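Local coordinates for alginase (PDB 4Q8K), which cleaves the polysaccharide alginate as a bacterial lyase of polysaccharide lyase family 18, presumably by beta-elimination, at residues T143-I148 and T360-T365; V207-V212 and N286-N291; V214-G219 and T353-T358. All coordinates share one frame; numbering follows the deposited sequence.

Interaction 1: T143-I148 and T360-T365; sequences TIPSSI and TNVSYT
Three apolar side chains from the start of the modelled chain, Ile144, Pro145 and Ile148, close on Val362 of the C-terminal strand. The two methyls of Val362 serve different partners: CG2 meets Ile144 CD1 at 3.8 Å, while CG1, held anti to the backbone N (chi1 -178°), meets Ile148 CD1 at 3.9 Å. Ile148 lies roughly perpendicular to the valine. Ile144 reaches it through its longer branch, whose last methyl swings over toward the strand although the CB of the residue does not face it. Between the two isoleucines the proline ring lies over the backbone, with Pro145 CD 3.2 Å from Val362 O. Pro145 CG is 4.0 Å from Ser363 CA.

Polar contact is indirect. No hydrogen bond joins the two segments; a water is held between Ser147 OG, at a notably short 2.5 Å, and Tyr364 O, at 2.7 Å, and donates to the carbonyl. Ser147 OG stands obliquely to the Tyr364 ring, 4.5 Å from Tyr364 CD2. The phenol itself is engaged elsewhere: its OH bonds to Glu206 and Arg366, and its ring meets Phe154 edge-to-face.

Pro145 occupies the N-cap position of helix 146-149, and its carbonyl accepts the Ile148 N-H in the first turn. Beyond the segments, Ile148 packs on Phe319 and Tyr191, and Val362 on Phe208, so the contact borders the apolar interior between the two sheets of the lyase domain. Strand 362-365 meanwhile spends backbone bonds on strand 204-216, through Ser363 and Thr365. With apolar packing and one bridging water as its means, the N-terminal turn lies against this strand as a lid of side chains rather than as a further strand of the sheet.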
ATOM      1  N   THR A 143       0.652 -13.874  16.526  1.00 40.81           N
ATOM      2  CA  THR A 143       1.973 -13.698  15.976  1.00 38.61           C
ATOM      3  C   THR A 143       1.965 -13.500  14.474  1.00 37.77           C
ATOM      4  O   THR A 143       1.172 -14.064  13.768  1.00 36.80           O
ATOM      5  CB  THR A 143       2.934 -14.848  16.348  1.00 44.91           C
ATOM      6  OG1 THR A 143       2.380 -16.108  15.976  1.00 50.94           O
ATOM      7  CG2 THR A 143       3.198 -14.858  17.803  1.00 46.04           C
ATOM      8  N   ILE A 144       2.871 -12.686  13.991  1.00 32.46           N
ATOM      9  CA  ILE A 144       2.994 -12.463  12.558  1.00 31.27           C
ATOM     10  C   ILE A 144       3.246 -13.778  11.810  1.00 35.21           C
ATOM     11  O   ILE A 144       4.154 -14.533  12.166  1.00 36.15           O
ATOM     12  CB  ILE A 144       4.112 -11.456  12.244  1.00 29.73           C
ATOM     13  CG1 ILE A 144       3.860 -10.141  12.987  1.00 29.83           C
ATOM     14  CG2 ILE A 144       4.196 -11.214  10.747  1.00 29.63           C
ATOM     15  CD1 ILE A 144       2.558  -9.458  12.603  1.00 26.73           C
ATOM     16  N   PRO A 145       2.443 -14.064  10.798  1.00 32.93           N
ATOM     17  CA  PRO A 145       2.607 -15.303  10.049  1.00 35.22           C
ATOM     18  C   PRO A 145       4.053 -15.555   9.617  1.00 37.26           C
ATOM     19  O   PRO A 145       4.754 -14.653   9.251  1.00 32.20           O
ATOM     20  CB  PRO A 145       1.784 -15.061   8.807  1.00 33.75           C
ATOM     21  CG  PRO A 145       0.743 -14.109   9.204  1.00 32.21           C
ATOM     22  CD  PRO A 145       1.340 -13.254  10.277  1.00 31.00           C
ATOM     23  N   SER A 146       4.453 -16.816   9.609  1.00 40.07           N
ATOM     24  CA  SER A 146       5.787 -17.167   9.195  1.00 37.86           C
ATOM     25  C   SER A 146       6.042 -16.898   7.709  1.00 33.84           C
ATOM     26  O   SER A 146       7.128 -16.653   7.321  1.00 37.06           O
ATOM     27  CB  SER A 146       6.091 -18.609   9.614  1.00 43.87           C
ATOM     28  OG  SER A 146       6.713 -19.345   8.610  1.00 48.68           O
ATOM     29  N   SER A 147       5.027 -16.966   6.880  1.00 31.51           N
ATOM     30  CA  SER A 147       5.212 -16.652   5.462  1.00 31.18           C
ATOM     31  C   SER A 147       5.862 -15.284   5.269  1.00 29.32           C
ATOM     32  O   SER A 147       6.581 -15.048   4.295  1.00 28.34           O
ATOM     33  CB  SER A 147       3.870 -16.684   4.735  1.00 32.34           C
ATOM     34  OG  SER A 147       3.017 -15.671   5.239  1.00 33.89           O
ATOM     35  N   ILE A 148       5.613 -14.390   6.218  1.00 32.60           N
ATOM     36  CA  ILE A 148       6.210 -13.062   6.191  1.00 31.61           C
ATOM     37  C   ILE A 148       7.555 -13.040   6.893  1.00 33.53           C
ATOM     38  O   ILE A 148       8.570 -12.644   6.307  1.00 35.98           O
ATOM     39  CB  ILE A 148       5.287 -12.039   6.864  1.00 32.25           C
ATOM     40  CG1 ILE A 148       3.968 -11.945   6.093  1.00 30.70           C
ATOM     41  CG2 ILE A 148       5.971 -10.680   6.941  1.00 29.01           C
ATOM     42  CD1 ILE A 148       2.891 -11.162   6.813  1.00 30.63           C
ATOM     43  N   THR A 360      -0.915  -5.230  12.911  1.00 23.33           N
ATOM     44  CA  THR A 360      -1.062  -6.284  13.896  1.00 25.67           C
ATOM     45  C   THR A 360      -2.199  -7.208  13.459  1.00 29.07           C
ATOM     46  O   THR A 360      -2.906  -6.918  12.481  1.00 24.07           O
ATOM     47  CB  THR A 360      -1.402  -5.708  15.279  1.00 26.55           C
ATOM     48  OG1 THR A 360      -2.511  -4.808  15.160  1.00 25.85           O
ATOM     49  CG2 THR A 360      -0.194  -4.956  15.870  1.00 27.54           C
ATOM     50  N   ASN A 361      -2.379  -8.313  14.182  1.00 28.95           N
ATOM     51  CA  ASN A 361      -3.395  -9.300  13.824  1.00 28.98           C
ATOM     52  C   ASN A 361      -3.365  -9.565  12.329  1.00 27.43           C
ATOM     53  O   ASN A 361      -4.381  -9.453  11.643  1.00 26.47           O
ATOM     54  CB  ASN A 361      -4.788  -8.818  14.217  1.00 28.17           C
ATOM     55  CG  ASN A 361      -4.907  -8.507  15.690  1.00 32.99           C
ATOM     56  OD1 ASN A 361      -5.569  -7.541  16.076  1.00 37.71           O
ATOM     57  ND2 ASN A 361      -4.264  -9.316  16.523  1.00 34.38           N
ATOM     58  N   VAL A 362      -2.190  -9.905  11.825  1.00 23.56           N
ATOM     59  CA  VAL A 362      -2.003 -10.072  10.401  1.00 25.72           C
ATOM     60  C   VAL A 362      -2.218 -11.521   9.982  1.00 28.68           C
ATOM     61  O   VAL A 362      -1.760 -12.442  10.657  1.00 29.26           O
ATOM     62  CB  VAL A 362      -0.591  -9.637   9.999  1.00 23.08           C
ATOM     63  CG1 VAL A 362      -0.394  -9.757   8.496  1.00 24.57           C
ATOM     64  CG2 VAL A 362      -0.345  -8.207  10.470  1.00 21.78           C
ATOM     65  N   SER A 363      -2.919 -11.718   8.872  1.00 25.40           N
ATOM     66  CA  SER A 363      -2.995 -13.037   8.258  1.00 27.56           C
ATOM     67  C   SER A 363      -2.854 -12.958   6.743  1.00 25.33           C
ATOM     68  O   SER A 363      -3.212 -11.967   6.116  1.00 23.35           O
ATOM     69  CB  SER A 363      -4.281 -13.769   8.658  1.00 29.79           C
ATOM     70  OG  SER A 363      -5.422 -13.030   8.275  1.00 28.42           O
ATOM     71  N   TYR A 364      -2.274 -13.983   6.165  1.00 23.24           N
ATOM     72  CA  TYR A 364      -2.173 -14.090   4.736  1.00 24.33           C
ATOM     73  C   TYR A 364      -2.336 -15.527   4.319  1.00 29.35           C
ATOM     74  O   TYR A 364      -1.700 -16.379   4.843  1.00 30.56           O
ATOM     75  CB  TYR A 364      -0.842 -13.559   4.205  1.00 23.38           C
ATOM     76  CG  TYR A 364      -0.746 -13.619   2.734  1.00 22.59           C
ATOM     77  CD1 TYR A 364      -1.398 -12.725   1.931  1.00 22.80           C
ATOM     78  CD2 TYR A 364      -0.023 -14.602   2.130  1.00 23.30           C
ATOM     79  CE1 TYR A 364      -1.295 -12.802   0.569  1.00 21.76           C
ATOM     80  CE2 TYR A 364       0.072 -14.698   0.783  1.00 22.95           C
ATOM     81  CZ  TYR A 364      -0.561 -13.811  -0.004  1.00 23.86           C
ATOM     82  OH  TYR A 364      -0.464 -13.964  -1.342  1.00 24.38           O
ATOM     83  N   THR A 365      -3.222 -15.767   3.379  1.00 25.70           N
ATOM     84  CA  THR A 365      -3.340 -17.085   2.787  1.00 30.36           C
ATOM     85  C   THR A 365      -3.293 -16.989   1.300  1.00 31.75           C
ATOM     86  O   THR A 365      -3.771 -16.056   0.725  1.00 27.11           O
ATOM     87  CB  THR A 365      -4.647 -17.803   3.172  1.00 30.96           C
ATOM     88  OG1 THR A 365      -5.713 -17.211   2.473  1.00 38.07           O
ATOM     89  CG2 THR A 365      -4.929 -17.719   4.599  1.00 39.22           C
TER
HETATM   90  O   HOH W   1       0.880 -16.967   5.254  1.00 44.06           O

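Interaction 2: V207-V212 and N286-N291; sequences VFEATV and NLRVVN
Val207 to Val212 and Asn286 to Asn291 run side by side as neighbouring antiparallel strands, their axes 4.7 Å apart, in one sheet of the beta-jelly-roll sandwich expected of alginate lyases in the concanavalin-like clan. Phe208 with Val289 and Ala210 with Leu287 are the hydrogen-bonded pairs, each joined by two backbone bonds; the shortest runs from Val289 N to Phe208 O, at 2.7 Å. In the non-hydrogen-bonded pair between them, Glu209 with Arg288, the CA atoms draw closer, and Glu209 CA makes a CA-H...O contact of 3.1 Å to Leu287 O.

The packed face carries Phe208, Ala210, Leu287 and Val289. Leu287 CD2 comes to the edge of the Phe208 ring, 4.3 Å from CE2, and its CB lies 4.0 Å from Val212 CG2. Beyond them the second sheet closes in: Phe208 meets the rings of Phe317 and Phe319, and Leu287 rests on Ile224 of strand 221-228.

The other face, with Val207, Glu209, Thr211, Asn286, Arg288 and the buried Val290, is more open to solvent; its mostly polar contacts are long or water-mediated, save one well-formed bond. Extended with CG anti to the backbone N (chi1 -174°), Glu209 leans toward strand 286-291, crosses the Asn286 and Arg288 side chains at a slant and divides its carboxylate between them. Its OE1 forms a long salt bridge of 3.8 Å to Arg288 NE, at the guanidinium edge with the two planes 62° apart. A face of that guanidinium lies against Val290 CG2, and Val207 CG1 approaches it obliquely. A water spans Thr211 OG1 and Asn286 OD1, and the threonine hydroxyl also bonds to Asn361. The other carboxylate oxygen, Glu209 OE2, takes the Asn286 ND2 hydrogen at 2.9 Å on its anti side, nearly straight at 167° and in the plane of the amide.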
ATOM      1  N   VAL A 207      -6.030 -14.074   0.573  1.00 22.30           N
ATOM      2  CA  VAL A 207      -6.681 -13.242   1.562  1.00 23.17           C
ATOM      3  C   VAL A 207      -5.602 -12.592   2.414  1.00 25.39           C
ATOM      4  O   VAL A 207      -4.746 -13.288   2.971  1.00 25.71           O
ATOM      5  CB  VAL A 207      -7.583 -14.075   2.486  1.00 25.97           C
ATOM      6  CG1 VAL A 207      -8.191 -13.198   3.570  1.00 25.32           C
ATOM      7  CG2 VAL A 207      -8.677 -14.785   1.677  1.00 25.95           C
ATOM      8  N   PHE A 208      -5.624 -11.263   2.499  1.00 22.84           N
ATOM      9  CA  PHE A 208      -4.756 -10.547   3.420  1.00 21.77           C
ATOM     10  C   PHE A 208      -5.643  -9.759   4.365  1.00 23.47           C
ATOM     11  O   PHE A 208      -6.572  -9.076   3.930  1.00 23.39           O
ATOM     12  CB  PHE A 208      -3.809  -9.599   2.672  1.00 21.89           C
ATOM     13  CG  PHE A 208      -2.973  -8.726   3.580  1.00 22.17           C
ATOM     14  CD1 PHE A 208      -1.756  -9.169   4.052  1.00 20.59           C
ATOM     15  CD2 PHE A 208      -3.406  -7.455   3.951  1.00 20.76           C
ATOM     16  CE1 PHE A 208      -0.971  -8.363   4.885  1.00 23.25           C
ATOM     17  CE2 PHE A 208      -2.647  -6.654   4.782  1.00 20.71           C
ATOM     18  CZ  PHE A 208      -1.421  -7.110   5.250  1.00 20.15           C
ATOM     19  N   GLU A 209      -5.378  -9.885   5.660  1.00 20.98           N
ATOM     20  CA  GLU A 209      -6.085  -9.105   6.656  1.00 22.99           C
ATOM     21  C   GLU A 209      -5.089  -8.562   7.663  1.00 24.69           C
ATOM     22  O   GLU A 209      -4.125  -9.240   8.016  1.00 24.99           O
ATOM     23  CB  GLU A 209      -7.157  -9.939   7.364  1.00 27.15           C
ATOM     24  CG  GLU A 209      -8.026  -9.121   8.320  1.00 29.61           C
ATOM     25  CD  GLU A 209      -9.367  -9.768   8.626  1.00 36.07           C
ATOM     26  OE1 GLU A 209      -9.588 -10.936   8.238  1.00 38.69           O
ATOM     27  OE2 GLU A 209     -10.209  -9.091   9.254  1.00 40.94           O
ATOM     28  N   ALA A 210      -5.324  -7.333   8.108  1.00 18.80           N
ATOM     29  CA  ALA A 210      -4.481  -6.705   9.104  1.00 20.52           C
ATOM     30  C   ALA A 210      -5.247  -5.620   9.849  1.00 20.80           C
ATOM     31  O   ALA A 210      -6.171  -5.000   9.307  1.00 22.01           O
ATOM     32  CB  ALA A 210      -3.239  -6.125   8.448  1.00 19.37           C
ATOM     33  N   THR A 211      -4.885  -5.438  11.110  1.00 21.38           N
ATOM     34  CA  THR A 211      -5.283  -4.284  11.893  1.00 20.37           C
ATOM     35  C   THR A 211      -4.203  -3.226  11.654  1.00 22.37           C
ATOM     36  O   THR A 211      -3.014  -3.454  11.930  1.00 21.74           O
ATOM     37  CB  THR A 211      -5.367  -4.655  13.385  1.00 24.17           C
ATOM     38  OG1 THR A 211      -6.448  -5.576  13.579  1.00 27.72           O
ATOM     39  CG2 THR A 211      -5.588  -3.431  14.259  1.00 24.64           C
ATOM     40  N   VAL A 212      -4.616  -2.086  11.110  1.00 22.51           N
ATOM     41  CA  VAL A 212      -3.676  -1.088  10.624  1.00 19.04           C
ATOM     42  C   VAL A 212      -3.786   0.232  11.369  1.00 22.11           C
ATOM     43  O   VAL A 212      -4.830   0.884  11.343  1.00 22.38           O
ATOM     44  CB  VAL A 212      -3.892  -0.796   9.110  1.00 20.80           C
ATOM     45  CG1 VAL A 212      -2.834   0.184   8.601  1.00 19.93           C
ATOM     46  CG2 VAL A 212      -3.870  -2.073   8.294  1.00 18.73           C
ATOM     47  N   ASN A 286      -9.435  -1.754  10.313  1.00 23.65           N
ATOM     48  CA  ASN A 286      -9.226  -3.113   9.851  1.00 21.46           C
ATOM     49  C   ASN A 286      -9.220  -3.168   8.335  1.00 23.02           C
ATOM     50  O   ASN A 286     -10.100  -2.603   7.678  1.00 20.94           O
ATOM     51  CB  ASN A 286     -10.315  -4.038  10.405  1.00 23.68           C
ATOM     52  CG  ASN A 286      -9.962  -5.508  10.262  1.00 31.66           C
ATOM     53  OD1 ASN A 286      -9.167  -6.040  11.039  1.00 38.16           O
ATOM     54  ND2 ASN A 286     -10.554  -6.174   9.274  1.00 31.82           N
ATOM     55  N   LEU A 287      -8.220  -3.845   7.781  1.00 22.67           N
ATOM     56  CA  LEU A 287      -8.090  -3.986   6.340  1.00 19.64           C
ATOM     57  C   LEU A 287      -8.197  -5.446   5.918  1.00 22.46           C
ATOM     58  O   LEU A 287      -7.487  -6.302   6.433  1.00 21.77           O
ATOM     59  CB  LEU A 287      -6.749  -3.418   5.856  1.00 18.88           C
ATOM     60  CG  LEU A 287      -6.480  -3.537   4.353  1.00 21.52           C
ATOM     61  CD1 LEU A 287      -7.447  -2.705   3.539  1.00 18.45           C
ATOM     62  CD2 LEU A 287      -5.036  -3.106   4.057  1.00 20.61           C
ATOM     63  N   ARG A 288      -9.085  -5.728   4.977  1.00 21.72           N
ATOM     64  CA  ARG A 288      -9.167  -7.065   4.392  1.00 20.26           C
ATOM     65  C   ARG A 288      -9.158  -6.975   2.872  1.00 23.43           C
ATOM     66  O   ARG A 288     -10.011  -6.324   2.272  1.00 21.93           O
ATOM     67  CB  ARG A 288     -10.415  -7.823   4.874  1.00 23.49           C
ATOM     68  CG  ARG A 288     -10.455  -9.287   4.429  1.00 28.47           C
ATOM     69  CD  ARG A 288     -11.490 -10.093   5.233  1.00 35.88           C
ATOM     70  NE  ARG A 288     -11.379 -11.533   4.995  1.00 36.93           N
ATOM     71  CZ  ARG A 288     -12.153 -12.197   4.149  1.00 40.75           C
ATOM     72  NH1 ARG A 288     -12.005 -13.505   3.963  1.00 41.41           N
ATOM     73  NH2 ARG A 288     -13.091 -11.541   3.483  1.00 46.48           N
ATOM     74  N   VAL A 289      -8.185  -7.634   2.254  1.00 19.02           N
ATOM     75  CA  VAL A 289      -8.072  -7.657   0.808  1.00 19.06           C
ATOM     76  C   VAL A 289      -8.185  -9.096   0.351  1.00 22.86           C
ATOM     77  O   VAL A 289      -7.431  -9.955   0.806  1.00 23.85           O
ATOM     78  CB  VAL A 289      -6.710  -7.093   0.343  1.00 20.72           C
ATOM     79  CG1 VAL A 289      -6.598  -7.141  -1.166  1.00 19.64           C
ATOM     80  CG2 VAL A 289      -6.537  -5.670   0.846  1.00 18.61           C
ATOM     81  N   VAL A 290      -9.133  -9.356  -0.541  1.00 19.33           N
ATOM     82  CA  VAL A 290      -9.314 -10.695  -1.082  1.00 21.18           C
ATOM     83  C   VAL A 290      -9.170 -10.688  -2.591  1.00 22.48           C
ATOM     84  O   VAL A 290      -9.775  -9.863  -3.272  1.00 22.90           O
ATOM     85  CB  VAL A 290     -10.709 -11.254  -0.731  1.00 23.63           C
ATOM     86  CG1 VAL A 290     -10.848 -12.674  -1.253  1.00 25.27           C
ATOM     87  CG2 VAL A 290     -10.946 -11.188   0.775  1.00 24.94           C
ATOM     88  N   ASN A 291      -8.351 -11.595  -3.110  1.00 19.85           N
ATOM     89  CA  ASN A 291      -8.308 -11.850  -4.531  1.00 20.80           C
ATOM     90  C   ASN A 291      -8.887 -13.227  -4.774  1.00 21.68           C
ATOM     91  O   ASN A 291      -8.201 -14.221  -4.574  1.00 23.73           O
ATOM     92  CB  ASN A 291      -6.883 -11.830  -5.070  1.00 22.15           C
ATOM     93  CG  ASN A 291      -6.816 -12.297  -6.510  1.00 24.73           C
ATOM     94  OD1 ASN A 291      -7.798 -12.201  -7.257  1.00 21.92           O
ATOM     95  ND2 ASN A 291      -5.666 -12.821  -6.907  1.00 27.54           N
TER
HETATM   96  O   HOH W   2      -6.983  -7.810  11.645  1.00 34.58           O

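Interaction 3: V214-G219 and T353-T358; sequences VEMSDG and TESKVT
Ser217 OG accepts from two successive backbone amides, Thr353 N and Glu354 N, each at 3.0 Å; both bonds are bent, that from Glu354 N the more so. The hydroxyl sits beside its own backbone N (chi1 -52°), turned to the chain that enters the strand. Ser217 N in turn gives its hydrogen to Glu354 O at 3.0 Å, tilted well out of the carbonyl plane. Next along, Glu215 and Lys356 exchange both backbone bonds, and their side chains lie alongside each other, Glu215 OE2 3.5 Å from Lys356 CD. One water links Glu215 OE1 to Lys356 NZ. Another donates to both Glu215 OE1 and Glu354 OE1, carboxylate oxygens only 4.1 Å apart, which probably eases the repulsion between them.

The Glu215-Lys356 bonds pair the end of strand 204-216 with the start of strand 355-368, antiparallel neighbours in the seven-stranded sheet of the sandwich; the Ser217 bonds extend the pairing into the flanking loops. On the inner face Val214 CG2 lies loosely against Val357 CG2 (4.4 Å), and Met216 SD is 3.5 Å from Ser355 OG, a hydroxyl bonded to Asn321. Leu323 of the second sheet backs both Met216 and Ser355. Farther out, Gly219 N bonds to Asp242, a calcium ligand.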
ATOM      1  N   VAL A 214      -2.175   4.075  11.547  1.00 21.60           N
ATOM      2  CA  VAL A 214      -1.397   4.978  10.712  1.00 21.29           C
ATOM      3  C   VAL A 214      -1.097   6.259  11.470  1.00 23.54           C
ATOM      4  O   VAL A 214      -1.997   6.886  12.013  1.00 23.67           O
ATOM      5  CB  VAL A 214      -2.123   5.312   9.382  1.00 22.42           C
ATOM      6  CG1 VAL A 214      -1.275   6.239   8.534  1.00 22.19           C
ATOM      7  CG2 VAL A 214      -2.454   4.034   8.601  1.00 20.36           C
ATOM      8  N   GLU A 215       0.182   6.615  11.537  1.00 21.20           N
ATOM      9  CA  GLU A 215       0.602   7.881  12.121  1.00 23.05           C
ATOM     10  C   GLU A 215       1.407   8.593  11.046  1.00 23.63           C
ATOM     11  O   GLU A 215       2.431   8.079  10.591  1.00 22.56           O
ATOM     12  CB  GLU A 215       1.468   7.647  13.355  1.00 25.35           C
ATOM     13  CG  GLU A 215       0.771   6.919  14.493  1.00 26.89           C
ATOM     14  CD  GLU A 215       1.763   6.387  15.512  1.00 29.57           C
ATOM     15  OE1 GLU A 215       2.096   7.133  16.457  1.00 34.17           O
ATOM     16  OE2 GLU A 215       2.231   5.236  15.357  1.00 28.03           O
ATOM     17  N   MET A 216       0.934   9.757  10.611  1.00 23.23           N
ATOM     18  CA  MET A 216       1.565  10.432   9.480  1.00 24.86           C
ATOM     19  C   MET A 216       1.303  11.932   9.494  1.00 27.00           C
ATOM     20  O   MET A 216       0.210  12.374   9.848  1.00 26.65           O
ATOM     21  CB  MET A 216       1.077   9.830   8.155  1.00 22.59           C
ATOM     22  CG  MET A 216       1.669  10.470   6.900  1.00 20.78           C
ATOM     23  SD  MET A 216       1.687   9.387   5.443  1.00 23.00           S
ATOM     24  CE  MET A 216      -0.054   8.959   5.290  1.00 21.53           C
ATOM     25  N   SER A 217       2.308  12.699   9.079  1.00 23.51           N
ATOM     26  CA  SER A 217       2.186  14.153   8.972  1.00 25.17           C
ATOM     27  C   SER A 217       1.062  14.581   8.039  1.00 22.93           C
ATOM     28  O   SER A 217       0.776  13.913   7.043  1.00 22.40           O
ATOM     29  CB  SER A 217       3.488  14.748   8.437  1.00 27.21           C
ATOM     30  OG  SER A 217       4.598  14.308   9.189  1.00 24.61           O
ATOM     31  N   ASP A 218       0.446  15.719   8.346  1.00 22.44           N
ATOM     32  CA  ASP A 218      -0.537  16.318   7.446  1.00 24.65           C
ATOM     33  C   ASP A 218      -0.018  16.327   6.008  1.00 23.18           C
ATOM     34  O   ASP A 218       1.154  16.657   5.754  1.00 25.03           O
ATOM     35  CB  ASP A 218      -0.881  17.753   7.874  1.00 26.73           C
ATOM     36  CG  ASP A 218      -1.581  17.819   9.229  1.00 30.12           C
ATOM     37  OD1 ASP A 218      -1.943  16.768   9.792  1.00 28.47           O
ATOM     38  OD2 ASP A 218      -1.775  18.940   9.743  1.00 33.66           O
ATOM     39  N   GLY A 219      -0.887  15.957   5.075  1.00 27.47           N
ATOM     40  CA  GLY A 219      -0.579  16.009   3.656  1.00 23.67           C
ATOM     41  C   GLY A 219       0.062  14.741   3.121  1.00 26.39           C
ATOM     42  O   GLY A 219       0.258  14.603   1.912  1.00 24.47           O
ATOM     43  N   THR A 353       7.396  14.359   8.029  1.00 24.56           N
ATOM     44  CA  THR A 353       8.426  13.975   8.990  1.00 27.55           C
ATOM     45  C   THR A 353       8.003  12.762   9.800  1.00 26.27           C
ATOM     46  O   THR A 353       8.777  12.249  10.608  1.00 26.90           O
ATOM     47  CB  THR A 353       8.751  15.126   9.973  1.00 30.22           C
ATOM     48  OG1 THR A 353       7.550  15.542  10.640  1.00 31.38           O
ATOM     49  CG2 THR A 353       9.366  16.316   9.236  1.00 32.55           C
ATOM     50  N   GLU A 354       6.762  12.320   9.594  1.00 27.53           N
ATOM     51  CA  GLU A 354       6.246  11.139  10.268  1.00 28.68           C
ATOM     52  C   GLU A 354       5.453  10.329   9.258  1.00 24.12           C
ATOM     53  O   GLU A 354       4.621  10.874   8.544  1.00 23.29           O
ATOM     54  CB  GLU A 354       5.345  11.535  11.448  1.00 30.30           C
ATOM     55  CG  GLU A 354       4.872  10.368  12.312  1.00 32.25           C
ATOM     56  CD  GLU A 354       3.840  10.782  13.353  1.00 34.23           C
ATOM     57  OE1 GLU A 354       3.862  10.221  14.464  1.00 43.01           O
ATOM     58  OE2 GLU A 354       2.998  11.662  13.059  1.00 38.22           O
ATOM     59  N   SER A 355       5.738   9.034   9.177  1.00 25.11           N
ATOM     60  CA  SER A 355       4.941   8.124   8.355  1.00 22.27           C
ATOM     61  C   SER A 355       5.188   6.697   8.814  1.00 23.54           C
ATOM     62  O   SER A 355       6.105   6.024   8.338  1.00 23.67           O
ATOM     63  CB  SER A 355       5.262   8.264   6.871  1.00 19.98           C
ATOM     64  OG  SER A 355       4.431   7.397   6.092  1.00 21.21           O
ATOM     65  N   LYS A 356       4.368   6.255   9.758  1.00 22.14           N
ATOM     66  CA  LYS A 356       4.542   4.955  10.373  1.00 23.51           C
ATOM     67  C   LYS A 356       3.254   4.158  10.246  1.00 22.51           C
ATOM     68  O   LYS A 356       2.230   4.530  10.820  1.00 21.31           O
ATOM     69  CB  LYS A 356       4.913   5.107  11.850  1.00 24.92           C
ATOM     70  CG  LYS A 356       5.088   3.775  12.572  1.00 25.75           C
ATOM     71  CD  LYS A 356       5.243   3.961  14.068  1.00 30.43           C
ATOM     72  CE  LYS A 356       6.572   4.627  14.396  1.00 32.94           C
ATOM     73  NZ  LYS A 356       6.848   4.616  15.859  1.00 31.76           N
ATOM     74  N   VAL A 357       3.315   3.072   9.482  1.00 20.87           N
ATOM     75  CA  VAL A 357       2.194   2.137   9.390  1.00 21.98           C
ATOM     76  C   VAL A 357       2.487   0.909  10.262  1.00 23.37           C
ATOM     77  O   VAL A 357       3.471   0.200  10.046  1.00 22.91           O
ATOM     78  CB  VAL A 357       1.903   1.718   7.934  1.00 20.61           C
ATOM     79  CG1 VAL A 357       0.800   0.651   7.876  1.00 21.46           C
ATOM     80  CG2 VAL A 357       1.497   2.930   7.101  1.00 20.76           C
ATOM     81  N   THR A 358       1.633   0.679  11.254  1.00 22.14           N
ATOM     82  CA  THR A 358       1.807  -0.437  12.177  1.00 21.52           C
ATOM     83  C   THR A 358       0.734  -1.481  11.906  1.00 25.83           C
ATOM     84  O   THR A 358      -0.453  -1.169  11.928  1.00 23.66           O
ATOM     85  CB  THR A 358       1.694   0.025  13.640  1.00 28.15           C
ATOM     86  OG1 THR A 358       2.688   1.021  13.908  1.00 28.70           O
ATOM     87  CG2 THR A 358       1.903  -1.143  14.592  1.00 29.29           C
TER
HETATM   88  O   HOH W   3       1.582   3.512  13.354  1.00 23.53           O
HETATM   89  O   HOH W   4       4.880   6.797  16.636  1.00 35.20           O
HETATM   90  O   HOH W   5       2.327   9.695  16.836  1.00 41.87           O

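In the fold
From its modelled N terminus the chain enters interaction 1, whose second half comes only near the C terminus, so this contact closes the longest of the three loops and encloses both others. Residues 207-212 and then 214-216 follow on strand 204-216, with 217-219 in the loop after it. The first closes its loop at 286-291; the second waits for 353-358, so interactions 2 and 3 cross. Strand 355-368 then runs from interaction 3 into interaction 1, turning a corner near Asn361. Strand 204-216 lies between strands 284-292 and 355-368 in the seven-stranded sheet, with a probable hydrogen bond from Thr211 N to Thr360 O and Val212 against Val357, while interaction 1 adds the N-terminal turn.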